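Local coordinates for pectate lyase/Amb allergen (Acidovorax citrulli, PDB 4HWV), which probably cleaves pectate by beta-elimination as a calcium-dependent polysaccharide lyase of family 1, built as a right-handed parallel beta-helix, at residues D278-V283 with H298-A303; A205-P210 with W222-D227; V196-T201 with W238-T243. All coordinates share one frame; numbering follows the deposited sequence.

Interaction 1: residues D278-V283 with H298-A303. With CA (calcium ion), chain C.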
loop_
_atom_site.group_PDB
_atom_site.type_symbol
_atom_site.label_atom_id
_atom_site.label_comp_id
_atom_site.label_asym_id
_atom_site.label_seq_id
_atom_site.Cartn_x
_atom_site.Cartn_y
_atom_site.Cartn_z
ATOM N N ASP A 278 -13.909 5.297 -4.971
ATOM C CA ASP A 278 -15.319 5.119 -5.257
ATOM C C ASP A 278 -15.500 3.624 -5.525
ATOM O O ASP A 278 -15.252 2.817 -4.630
ATOM C CB ASP A 278 -15.824 6.017 -6.400
ATOM C CG ASP A 278 -17.341 6.124 -6.411
ATOM O OD1 ASP A 278 -17.928 6.167 -5.314
ATOM O OD2 ASP A 278 -17.938 6.168 -7.504
ATOM N N GLY A 279 -15.905 3.232 -6.724
ATOM C CA GLY A 279 -16.100 1.815 -6.991
ATOM C C GLY A 279 -14.873 1.107 -7.531
ATOM O O GLY A 279 -13.891 1.740 -7.960
ATOM N N LEU A 280 -14.932 -0.219 -7.551
ATOM C CA LEU A 280 -13.989 -0.970 -8.402
ATOM C C LEU A 280 -14.514 -0.981 -9.841
ATOM O O LEU A 280 -13.884 -0.418 -10.736
ATOM C CB LEU A 280 -13.782 -2.401 -7.883
ATOM C CG LEU A 280 -13.093 -2.485 -6.510
ATOM C CD1 LEU A 280 -13.024 -3.923 -6.009
ATOM C CD2 LEU A 280 -11.696 -1.849 -6.539
ATOM N N VAL A 281 -15.673 -1.604 -10.042
ATOM C CA VAL A 281 -16.365 -1.580 -11.329
ATOM C C VAL A 281 -17.830 -1.271 -11.048
ATOM O O VAL A 281 -18.518 -2.058 -10.396
ATOM C CB VAL A 281 -16.258 -2.908 -12.116
ATOM C CG1 VAL A 281 -16.945 -2.740 -13.474
ATOM C CG2 VAL A 281 -14.795 -3.336 -12.284
ATOM N N ASP A 282 -18.291 -0.118 -11.530
ATOM C CA ASP A 282 -19.686 0.284 -11.367
ATOM C C ASP A 282 -20.371 0.189 -12.718
ATOM O O ASP A 282 -19.803 0.596 -13.736
ATOM C CB ASP A 282 -19.799 1.713 -10.827
ATOM C CG ASP A 282 -19.441 1.824 -9.355
ATOM O OD1 ASP A 282 -19.272 0.799 -8.655
ATOM O OD2 ASP A 282 -19.328 2.979 -8.889
ATOM N N VAL A 283 -21.588 -0.336 -12.724
ATOM C CA VAL A 283 -22.378 -0.469 -13.952
ATOM C C VAL A 283 -23.665 0.283 -13.702
ATOM O O VAL A 283 -24.440 -0.088 -12.824
ATOM C CB VAL A 283 -22.679 -1.957 -14.292
ATOM C CG1 VAL A 283 -23.414 -2.055 -15.616
ATOM C CG2 VAL A 283 -21.391 -2.785 -14.300
ATOM N N HIS A 298 -9.707 -7.127 -4.497
ATOM C CA HIS A 298 -9.306 -7.146 -3.090
ATOM C C HIS A 298 -9.047 -5.775 -2.525
ATOM O O HIS A 298 -8.636 -4.869 -3.244
ATOM C CB HIS A 298 -8.110 -8.098 -2.840
ATOM C CG HIS A 298 -6.805 -7.670 -3.462
ATOM N ND1 HIS A 298 -5.876 -6.897 -2.791
ATOM C CD2 HIS A 298 -6.246 -7.965 -4.666
ATOM C CE1 HIS A 298 -4.812 -6.725 -3.558
ATOM N NE2 HIS A 298 -5.015 -7.356 -4.705
ATOM N N ASP A 299 -9.308 -5.623 -1.229
ATOM C CA ASP A 299 -8.878 -4.440 -0.478
ATOM C C ASP A 299 -9.518 -3.155 -1.006
ATOM O O ASP A 299 -8.879 -2.293 -1.616
ATOM C CB ASP A 299 -7.353 -4.355 -0.431
ATOM C CG ASP A 299 -6.759 -5.492 0.373
ATOM O OD1 ASP A 299 -6.975 -5.519 1.598
ATOM O OD2 ASP A 299 -6.147 -6.387 -0.212
ATOM N N HIS A 300 -10.804 -3.027 -0.709
ATOM C CA HIS A 300 -11.579 -1.903 -1.190
ATOM C C HIS A 300 -12.891 -1.870 -0.427
ATOM O O HIS A 300 -13.363 -2.921 0.050
ATOM C CB HIS A 300 -11.825 -2.069 -2.694
ATOM C CG HIS A 300 -12.613 -0.960 -3.302
ATOM N ND1 HIS A 300 -12.021 0.181 -3.811
ATOM C CD2 HIS A 300 -13.945 -0.824 -3.500
ATOM C CE1 HIS A 300 -12.962 0.980 -4.278
ATOM N NE2 HIS A 300 -14.134 0.390 -4.115
ATOM N N ASP A 301 -13.482 -0.680 -0.300
ATOM C CA ASP A 301 -14.717 -0.527 0.455
ATOM C C ASP A 301 -15.948 -0.883 -0.405
ATOM O O ASP A 301 -16.489 -1.999 -0.292
ATOM C CB ASP A 301 -14.796 0.896 1.039
ATOM C CG ASP A 301 -15.955 1.081 1.968
ATOM O OD1 ASP A 301 -16.888 0.257 1.972
ATOM O OD2 ASP A 301 -15.932 2.082 2.713
ATOM N N LYS A 302 -16.381 0.040 -1.268
ATOM C CA LYS A 302 -17.630 -0.119 -2.014
ATOM C C LYS A 302 -17.332 -0.692 -3.392
ATOM O O LYS A 302 -16.951 0.034 -4.316
ATOM C CB LYS A 302 -18.339 1.228 -2.128
ATOM C CG LYS A 302 -18.678 1.786 -0.755
ATOM C CD LYS A 302 -19.179 3.214 -0.799
ATOM C CE LYS A 302 -19.369 3.763 0.610
ATOM N NZ LYS A 302 -19.764 5.204 0.628
ATOM N N ALA A 303 -17.507 -2.001 -3.548
ATOM C CA ALA A 303 -16.952 -2.675 -4.728
ATOM C C ALA A 303 -17.706 -2.445 -6.053
ATOM O O ALA A 303 -17.107 -1.977 -7.034
ATOM C CB ALA A 303 -16.820 -4.151 -4.443
HETATM CA CA CA C . -18.496 4.950 -9.528
HETATM O O HOH W 1 -14.896 2.564 -1.863
HETATM O O HOH W 2 -19.257 0.868 -5.863
HETATM O O HOH W 3 -20.721 6.259 -8.901
HETATM O O HOH W 4 -20.389 5.174 -11.412
HETATM O O HOH W 5 -17.839 7.335 -10.471
#
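Beside the calcium site of this parallel beta-helix, L280 lies on the imidazole of H300. Its CD2 methyl sits 3.6 Å from the centroid of the H300 ring, over one face, and the two side chains slide past each other in opposite directions. The ring reaches 278-283 because chi1 of H300 is -180°, which swings CG away from the backbone N. Within its own segment H300 NE2 donates to K302 O at 2.8 Å; that oxygen lies in the ring plane, but the nitrogen stands above the carbonyl plane. Across the contact NE2 makes a weak, bent bond to D278 O. ND1 is bonded to D246, so both ring nitrogens have partners, which limits the ring's rotation. An imidazole suits this place because it offers a flat pi face that a methyl can cover (a CH-pi contact) and two nitrogens at the edge. L280 N adds a bond of 2.8 Å to A303 O. G279, lacking a side chain, lets its CA come within 3.3 Å of K302 O in a C-H...O contact and leaves D282 room for its carboxylate. D278 OD2 at 2.4 Å and D282 OD2 at 2.2 Å bind the calcium, and D227 completes the protein ligands. The second oxygen of D282 receives L305 N and a water that also donates to K302 O, which steadies this ligand from the second shell. Strand 281-283 pairs with 229-234, and on its other side V283 makes backbone bonds to L305 and G307; H300 and A303 pack on L334 of strand 334-336.

Interaction 2: residues A205-P210 with W222-D227. With CA (calcium ion), chain C.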
loop_
_atom_site.group_PDB
_atom_site.type_symbol
_atom_site.label_atom_id
_atom_site.label_comp_id
_atom_site.label_asym_id
_atom_site.label_seq_id
_atom_site.Cartn_x
_atom_site.Cartn_y
_atom_site.Cartn_z
ATOM N N ALA A 205 -7.738 3.874 -7.898
ATOM C CA ALA A 205 -8.342 5.025 -8.566
ATOM C C ALA A 205 -8.625 6.065 -7.489
ATOM O O ALA A 205 -9.673 6.041 -6.845
ATOM C CB ALA A 205 -9.617 4.610 -9.293
ATOM N N PHE A 206 -7.656 6.945 -7.281
ATOM C CA PHE A 206 -7.599 7.814 -6.101
ATOM C C PHE A 206 -8.007 9.232 -6.477
ATOM O O PHE A 206 -7.490 9.826 -7.432
ATOM C CB PHE A 206 -6.155 7.813 -5.593
ATOM C CG PHE A 206 -5.964 8.430 -4.229
ATOM C CD1 PHE A 206 -5.934 7.628 -3.088
ATOM C CD2 PHE A 206 -5.780 9.812 -4.095
ATOM C CE1 PHE A 206 -5.723 8.182 -1.827
ATOM C CE2 PHE A 206 -5.564 10.384 -2.834
ATOM C CZ PHE A 206 -5.539 9.567 -1.694
ATOM N N ASP A 207 -8.946 9.777 -5.719
ATOM C CA ASP A 207 -9.438 11.135 -5.932
ATOM C C ASP A 207 -8.755 12.025 -4.907
ATOM O O ASP A 207 -8.959 11.872 -3.699
ATOM C CB ASP A 207 -10.960 11.117 -5.726
ATOM C CG ASP A 207 -11.639 12.418 -6.071
ATOM O OD1 ASP A 207 -10.997 13.494 -6.041
ATOM O OD2 ASP A 207 -12.857 12.359 -6.372
ATOM N N ASP A 208 -7.928 12.947 -5.390
ATOM C CA ASP A 208 -7.230 13.868 -4.507
ATOM C C ASP A 208 -8.090 14.998 -3.974
ATOM O O ASP A 208 -7.623 15.754 -3.127
ATOM C CB ASP A 208 -6.018 14.438 -5.222
ATOM C CG ASP A 208 -4.871 13.473 -5.206
ATOM O OD1 ASP A 208 -4.336 13.205 -4.104
ATOM O OD2 ASP A 208 -4.508 12.973 -6.273
ATOM N N PHE A 209 -9.332 15.089 -4.460
ATOM C CA PHE A 209 -10.225 16.196 -4.099
ATOM C C PHE A 209 -11.620 15.697 -3.732
ATOM O O PHE A 209 -12.614 16.104 -4.336
ATOM C CB PHE A 209 -10.242 17.230 -5.233
ATOM C CG PHE A 209 -8.884 17.821 -5.471
ATOM C CD1 PHE A 209 -8.394 18.802 -4.606
ATOM C CD2 PHE A 209 -8.069 17.357 -6.499
ATOM C CE1 PHE A 209 -7.117 19.303 -4.762
ATOM C CE2 PHE A 209 -6.784 17.864 -6.656
ATOM C CZ PHE A 209 -6.309 18.838 -5.782
ATOM N N PRO A 210 -11.707 14.815 -2.720
ATOM C CA PRO A 210 -13.034 14.359 -2.289
ATOM C C PRO A 210 -13.875 15.529 -1.798
ATOM O O PRO A 210 -13.338 16.516 -1.274
ATOM C CB PRO A 210 -12.715 13.400 -1.136
ATOM C CG PRO A 210 -11.411 13.894 -0.619
ATOM C CD PRO A 210 -10.641 14.345 -1.816
ATOM N N TRP A 222 -17.826 12.057 3.097
ATOM C CA TRP A 222 -16.875 12.395 2.035
ATOM C C TRP A 222 -17.083 11.450 0.868
ATOM O O TRP A 222 -17.132 10.247 1.067
ATOM C CB TRP A 222 -15.443 12.218 2.533
ATOM C CG TRP A 222 -14.986 13.274 3.523
ATOM C CD1 TRP A 222 -14.997 13.178 4.893
ATOM C CD2 TRP A 222 -14.455 14.574 3.217
ATOM N NE1 TRP A 222 -14.511 14.341 5.445
ATOM C CE2 TRP A 222 -14.182 15.217 4.449
ATOM C CE3 TRP A 222 -14.190 15.259 2.025
ATOM C CZ2 TRP A 222 -13.608 16.481 4.519
ATOM C CZ3 TRP A 222 -13.646 16.530 2.098
ATOM C CH2 TRP A 222 -13.366 17.130 3.340
ATOM N N ASN A 223 -17.159 11.996 -0.341
ATOM C CA ASN A 223 -17.332 11.168 -1.526
ATOM C C ASN A 223 -16.307 11.503 -2.578
ATOM O O ASN A 223 -15.947 12.677 -2.761
ATOM C CB ASN A 223 -18.721 11.347 -2.136
ATOM C CG ASN A 223 -19.831 10.884 -1.201
ATOM O OD1 ASN A 223 -19.918 9.702 -0.834
ATOM N ND2 ASN A 223 -20.703 11.798 -0.834
ATOM N N SER A 224 -15.890 10.464 -3.303
ATOM C CA SER A 224 -14.947 10.575 -4.407
ATOM C C SER A 224 -15.569 10.062 -5.694
ATOM O O SER A 224 -16.633 9.430 -5.689
ATOM C CB SER A 224 -13.663 9.824 -4.072
ATOM O OG SER A 224 -12.864 10.580 -3.175
ATOM N N GLU A 225 -14.903 10.344 -6.803
ATOM C CA GLU A 225 -15.529 10.235 -8.113
ATOM C C GLU A 225 -14.994 9.145 -9.039
ATOM O O GLU A 225 -15.607 8.893 -10.081
ATOM C CB GLU A 225 -15.405 11.586 -8.827
ATOM C CG GLU A 225 -16.182 12.703 -8.145
ATOM C CD GLU A 225 -17.670 12.471 -8.202
ATOM O OE1 GLU A 225 -18.143 12.160 -9.311
ATOM O OE2 GLU A 225 -18.360 12.603 -7.148
ATOM N N TYR A 226 -13.870 8.514 -8.706
ATOM C CA TYR A 226 -13.212 7.646 -9.697
ATOM C C TYR A 226 -13.304 6.174 -9.373
ATOM O O TYR A 226 -12.961 5.741 -8.259
ATOM C CB TYR A 226 -11.742 8.064 -9.928
ATOM C CG TYR A 226 -11.621 9.546 -10.110
ATOM C CD1 TYR A 226 -12.393 10.212 -11.046
ATOM C CD2 TYR A 226 -10.789 10.299 -9.302
ATOM C CE1 TYR A 226 -12.342 11.582 -11.186
ATOM C CE2 TYR A 226 -10.728 11.668 -9.411
ATOM C CZ TYR A 226 -11.499 12.317 -10.362
ATOM O OH TYR A 226 -11.478 13.685 -10.468
ATOM N N ASP A 227 -13.805 5.414 -10.345
ATOM C CA ASP A 227 -13.788 3.952 -10.298
ATOM C C ASP A 227 -12.574 3.468 -11.067
ATOM O O ASP A 227 -11.978 4.225 -11.815
ATOM C CB ASP A 227 -15.003 3.399 -11.048
ATOM C CG ASP A 227 -16.317 3.939 -10.529
ATOM O OD1 ASP A 227 -16.426 4.214 -9.317
ATOM O OD2 ASP A 227 -17.261 4.074 -11.344
HETATM CA CA CA C . -18.496 4.950 -9.528
HETATM O O HOH W 6 -10.375 14.836 -8.299
HETATM O O HOH W 5 -17.839 7.335 -10.471
HETATM O O HOH W 3 -20.721 6.259 -8.901
HETATM O O HOH W 4 -20.389 5.174 -11.412
#
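D207 and E225 meet through a single direct hydrogen bond, somewhat bent at 139°: E225 N donates to D207 OD2 at 2.9 Å, using the anti lone pair of that oxygen. The other oxygen, OD1, accepts F209 N at 2.8 Å in an Asx turn and takes a water that in turn accepts from Y226 OH. A carboxylate suits the spot because its two oxygens can tie the bend of its own loop and the facing segment together. D207 CG, anti to the backbone N (chi1 -173°), brings the carboxylate across the Y226 ring at about a right angle, with D207 CG 3.5 Å from Y226 CE2 and the planes 33° apart. S224 OG fits between the two loop residues, 3.2 Å from D207 CB and close to P210 CB, and its hydroxyl is bonded to Q275 O. Farther along, P210 O comes to the edge of the indole, 3.4 Å from W222 CZ3. At the other end the small A205 lets its CB lie 3.5 Å from D227 O. D227 faces the other way and grips the calcium with both oxygens, OD1 at 2.2 Å and OD2 at 2.4 Å; S230 OG is hydrogen-bonded to D227 OD2, G279 N to OD1, and a calcium-bound water donates to E225 O. Around this core, E225 forms a salt bridge with R156 of helix 143-159, F209 packs on helix 100-105, and W222 belongs to the short antiparallel pair of strands 211-213 and 221-223.

Interaction 3: residues V196-T201 with W238-T243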
loop_
_atom_site.group_PDB
_atom_site.type_symbol
_atom_site.label_atom_id
_atom_site.label_comp_id
_atom_site.label_asym_id
_atom_site.label_seq_id
_atom_site.Cartn_x
_atom_site.Cartn_y
_atom_site.Cartn_z
ATOM N N VAL A 196 -13.376 -5.927 -24.407
ATOM C CA VAL A 196 -12.788 -7.026 -23.651
ATOM C C VAL A 196 -11.575 -6.481 -22.894
ATOM O O VAL A 196 -10.741 -5.768 -23.471
ATOM C CB VAL A 196 -12.354 -8.164 -24.594
ATOM C CG1 VAL A 196 -11.468 -9.182 -23.843
ATOM C CG2 VAL A 196 -13.576 -8.827 -25.234
ATOM N N ILE A 197 -11.482 -6.814 -21.601
ATOM C CA ILE A 197 -10.375 -6.350 -20.768
ATOM C C ILE A 197 -9.851 -7.556 -19.998
ATOM O O ILE A 197 -10.614 -8.174 -19.251
ATOM C CB ILE A 197 -10.847 -5.230 -19.774
ATOM C CG1 ILE A 197 -11.385 -4.018 -20.559
ATOM C CG2 ILE A 197 -9.728 -4.822 -18.835
ATOM C CD1 ILE A 197 -12.056 -2.968 -19.703
ATOM N N ARG A 198 -8.580 -7.924 -20.202
ATOM C CA ARG A 198 -8.021 -9.129 -19.573
ATOM C C ARG A 198 -6.578 -8.947 -19.129
ATOM O O ARG A 198 -5.811 -8.215 -19.740
ATOM C CB ARG A 198 -8.027 -10.330 -20.535
ATOM C CG ARG A 198 -9.350 -10.553 -21.232
ATOM C CD ARG A 198 -9.265 -11.746 -22.156
ATOM N NE ARG A 198 -9.339 -13.020 -21.438
ATOM C CZ ARG A 198 -9.153 -14.198 -22.016
ATOM N NH1 ARG A 198 -8.760 -14.267 -23.289
ATOM N NH2 ARG A 198 -9.338 -15.304 -21.312
ATOM N N ASN A 199 -6.218 -9.671 -18.067
ATOM C CA ASN A 199 -4.836 -9.853 -17.660
ATOM C C ASN A 199 -4.123 -8.586 -17.211
ATOM O O ASN A 199 -2.908 -8.492 -17.345
ATOM C CB ASN A 199 -4.019 -10.559 -18.748
ATOM C CG ASN A 199 -2.763 -11.200 -18.187
ATOM O OD1 ASN A 199 -2.796 -11.751 -17.085
ATOM N ND2 ASN A 199 -1.655 -11.143 -18.938
ATOM N N ILE A 200 -4.867 -7.652 -16.610
ATOM C CA ILE A 200 -4.294 -6.393 -16.126
ATOM C C ILE A 200 -4.531 -6.307 -14.623
ATOM O O ILE A 200 -5.582 -6.728 -14.108
ATOM C CB ILE A 200 -4.958 -5.191 -16.838
ATOM C CG1 ILE A 200 -4.626 -5.244 -18.327
ATOM C CG2 ILE A 200 -4.524 -3.844 -16.231
ATOM C CD1 ILE A 200 -5.590 -4.468 -19.198
ATOM N N THR A 201 -3.538 -5.784 -13.909
ATOM C CA THR A 201 -3.719 -5.425 -12.501
ATOM C C THR A 201 -4.029 -3.932 -12.408
ATOM O O THR A 201 -3.196 -3.102 -12.771
ATOM C CB THR A 201 -2.469 -5.791 -11.691
ATOM O OG1 THR A 201 -2.360 -7.210 -11.681
ATOM C CG2 THR A 201 -2.570 -5.317 -10.244
ATOM N N TRP A 238 -16.681 -7.717 -21.454
ATOM C CA TRP A 238 -16.152 -8.898 -20.796
ATOM C C TRP A 238 -14.867 -8.509 -20.061
ATOM O O TRP A 238 -13.868 -8.106 -20.688
ATOM C CB TRP A 238 -15.872 -10.000 -21.825
ATOM C CG TRP A 238 -15.430 -11.308 -21.207
ATOM C CD1 TRP A 238 -15.889 -11.878 -20.046
ATOM C CD2 TRP A 238 -14.425 -12.197 -21.723
ATOM N NE1 TRP A 238 -15.248 -13.074 -19.825
ATOM C CE2 TRP A 238 -14.345 -13.297 -20.839
ATOM C CE3 TRP A 238 -13.587 -12.176 -22.861
ATOM C CZ2 TRP A 238 -13.440 -14.351 -21.033
ATOM C CZ3 TRP A 238 -12.702 -13.237 -23.053
ATOM C CH2 TRP A 238 -12.623 -14.291 -22.139
ATOM N N ILE A 239 -14.929 -8.601 -18.734
ATOM C CA ILE A 239 -13.823 -8.230 -17.867
ATOM C C ILE A 239 -13.377 -9.522 -17.211
ATOM O O ILE A 239 -14.067 -10.060 -16.336
ATOM C CB ILE A 239 -14.297 -7.195 -16.819
ATOM C CG1 ILE A 239 -14.705 -5.902 -17.540
ATOM C CG2 ILE A 239 -13.236 -6.971 -15.745
ATOM C CD1 ILE A 239 -15.552 -4.967 -16.679
ATOM N N ASP A 240 -12.227 -10.028 -17.657
ATOM C CA ASP A 240 -11.824 -11.389 -17.327
ATOM C C ASP A 240 -10.357 -11.491 -16.902
ATOM O O ASP A 240 -9.468 -10.935 -17.559
ATOM C CB ASP A 240 -12.036 -12.278 -18.564
ATOM C CG ASP A 240 -11.548 -13.701 -18.347
ATOM O OD1 ASP A 240 -12.233 -14.492 -17.654
ATOM O OD2 ASP A 240 -10.456 -14.022 -18.877
ATOM N N HIS A 241 -10.090 -12.222 -15.819
ATOM C CA HIS A 241 -8.710 -12.496 -15.420
ATOM C C HIS A 241 -7.913 -11.219 -15.161
ATOM O O HIS A 241 -6.747 -11.097 -15.562
ATOM C CB HIS A 241 -7.989 -13.381 -16.454
ATOM C CG HIS A 241 -8.229 -14.850 -16.284
ATOM N ND1 HIS A 241 -9.080 -15.560 -17.099
ATOM C CD2 HIS A 241 -7.672 -15.752 -15.439
ATOM C CE1 HIS A 241 -9.046 -16.841 -16.756
ATOM N NE2 HIS A 241 -8.206 -16.983 -15.744
ATOM N N ASN A 242 -8.530 -10.276 -14.443
ATOM C CA ASN A 242 -7.833 -9.071 -13.995
ATOM C C ASN A 242 -7.776 -9.084 -12.481
ATOM O O ASN A 242 -8.481 -9.861 -11.816
ATOM C CB ASN A 242 -8.556 -7.792 -14.442
ATOM C CG ASN A 242 -8.770 -7.751 -15.933
ATOM O OD1 ASN A 242 -7.829 -7.505 -16.696
ATOM N ND2 ASN A 242 -10.013 -7.993 -16.363
ATOM N N THR A 243 -6.922 -8.223 -11.939
ATOM C CA THR A 243 -6.877 -7.999 -10.502
ATOM C C THR A 243 -7.199 -6.531 -10.261
ATOM O O THR A 243 -6.782 -5.676 -11.044
ATOM C CB THR A 243 -5.493 -8.382 -9.960
ATOM O OG1 THR A 243 -5.311 -9.783 -10.185
ATOM C CG2 THR A 243 -5.348 -8.075 -8.455
#
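V196 and W238 begin a rung-to-rung pairing of the right-handed parallel beta-helix: strands 196-198 and 238-240 run side by side, 4.8 Å apart and only 6° from parallel. The tight part lies here. I197 N donates to W238 O, and D240 N returns a bond of 2.9 Å to I197 O. On the face that carries V196, R198, W238 and D240, V196 CG1 rests 3.8 Å from W238 CE3. The arginine, bent at chi3 (77°), lays its guanidinium near the indole, with W238 CH2 over its centre and 3.5 Å from R198 CZ. Side-on, R198 NE and NH2 both donate to D240 OD2, each at 3.0 Å, and H241 ND1 gives that oxygen a third donor. Such a gathering of donors would be expected to keep the aspartate charged. D240 OD1 and W238 NE1 share S293 of the next coil, while R198 NH1 reaches D19 O.
At the other end the backbones stay paired, T243 N to I200 O at 3.0 Å, but the partly exposed threonine side chains barely touch, T201 OG1 lying 3.8 Å from T243 CB; T243 OG1 is bonded to A480 N. Between the ends the chains turn a corner at N199 and H241, both with left-handed backbone angles. There I200 N bonds to N242 OD1 and, one coil on, N242 N to N295 OD1, consistent with the asparagine ladder of parallel beta-helices. The N242 amide thus ties I200 to I197 across the bend at N199: ND2 reaches I197 O at 3.0 Å, straight at 174° but from above the carbonyl plane, as that oxygen's second donor.

In the fold
Interactions 1 and 3 reach the same coil sheet of the parallel beta-helix, while interaction 2 lies in the loops beside it. Along the chain, interaction 2 is nested inside the loop that interaction 3 closes, and interaction 1 follows both. The centres of interactions 1 and 2 are about 12 Å apart, and the two share the calcium ion and three of its waters. Interaction 3 lies about 15 Å from interaction 1, centre to centre, and meets it where I239 CD1 packs on V281 CG1. The calcium thus joins the loops of interaction 2 to strand 281-283, while interaction 3, about 23 Å from interaction 2 between centres, lies across the chain's centre from it.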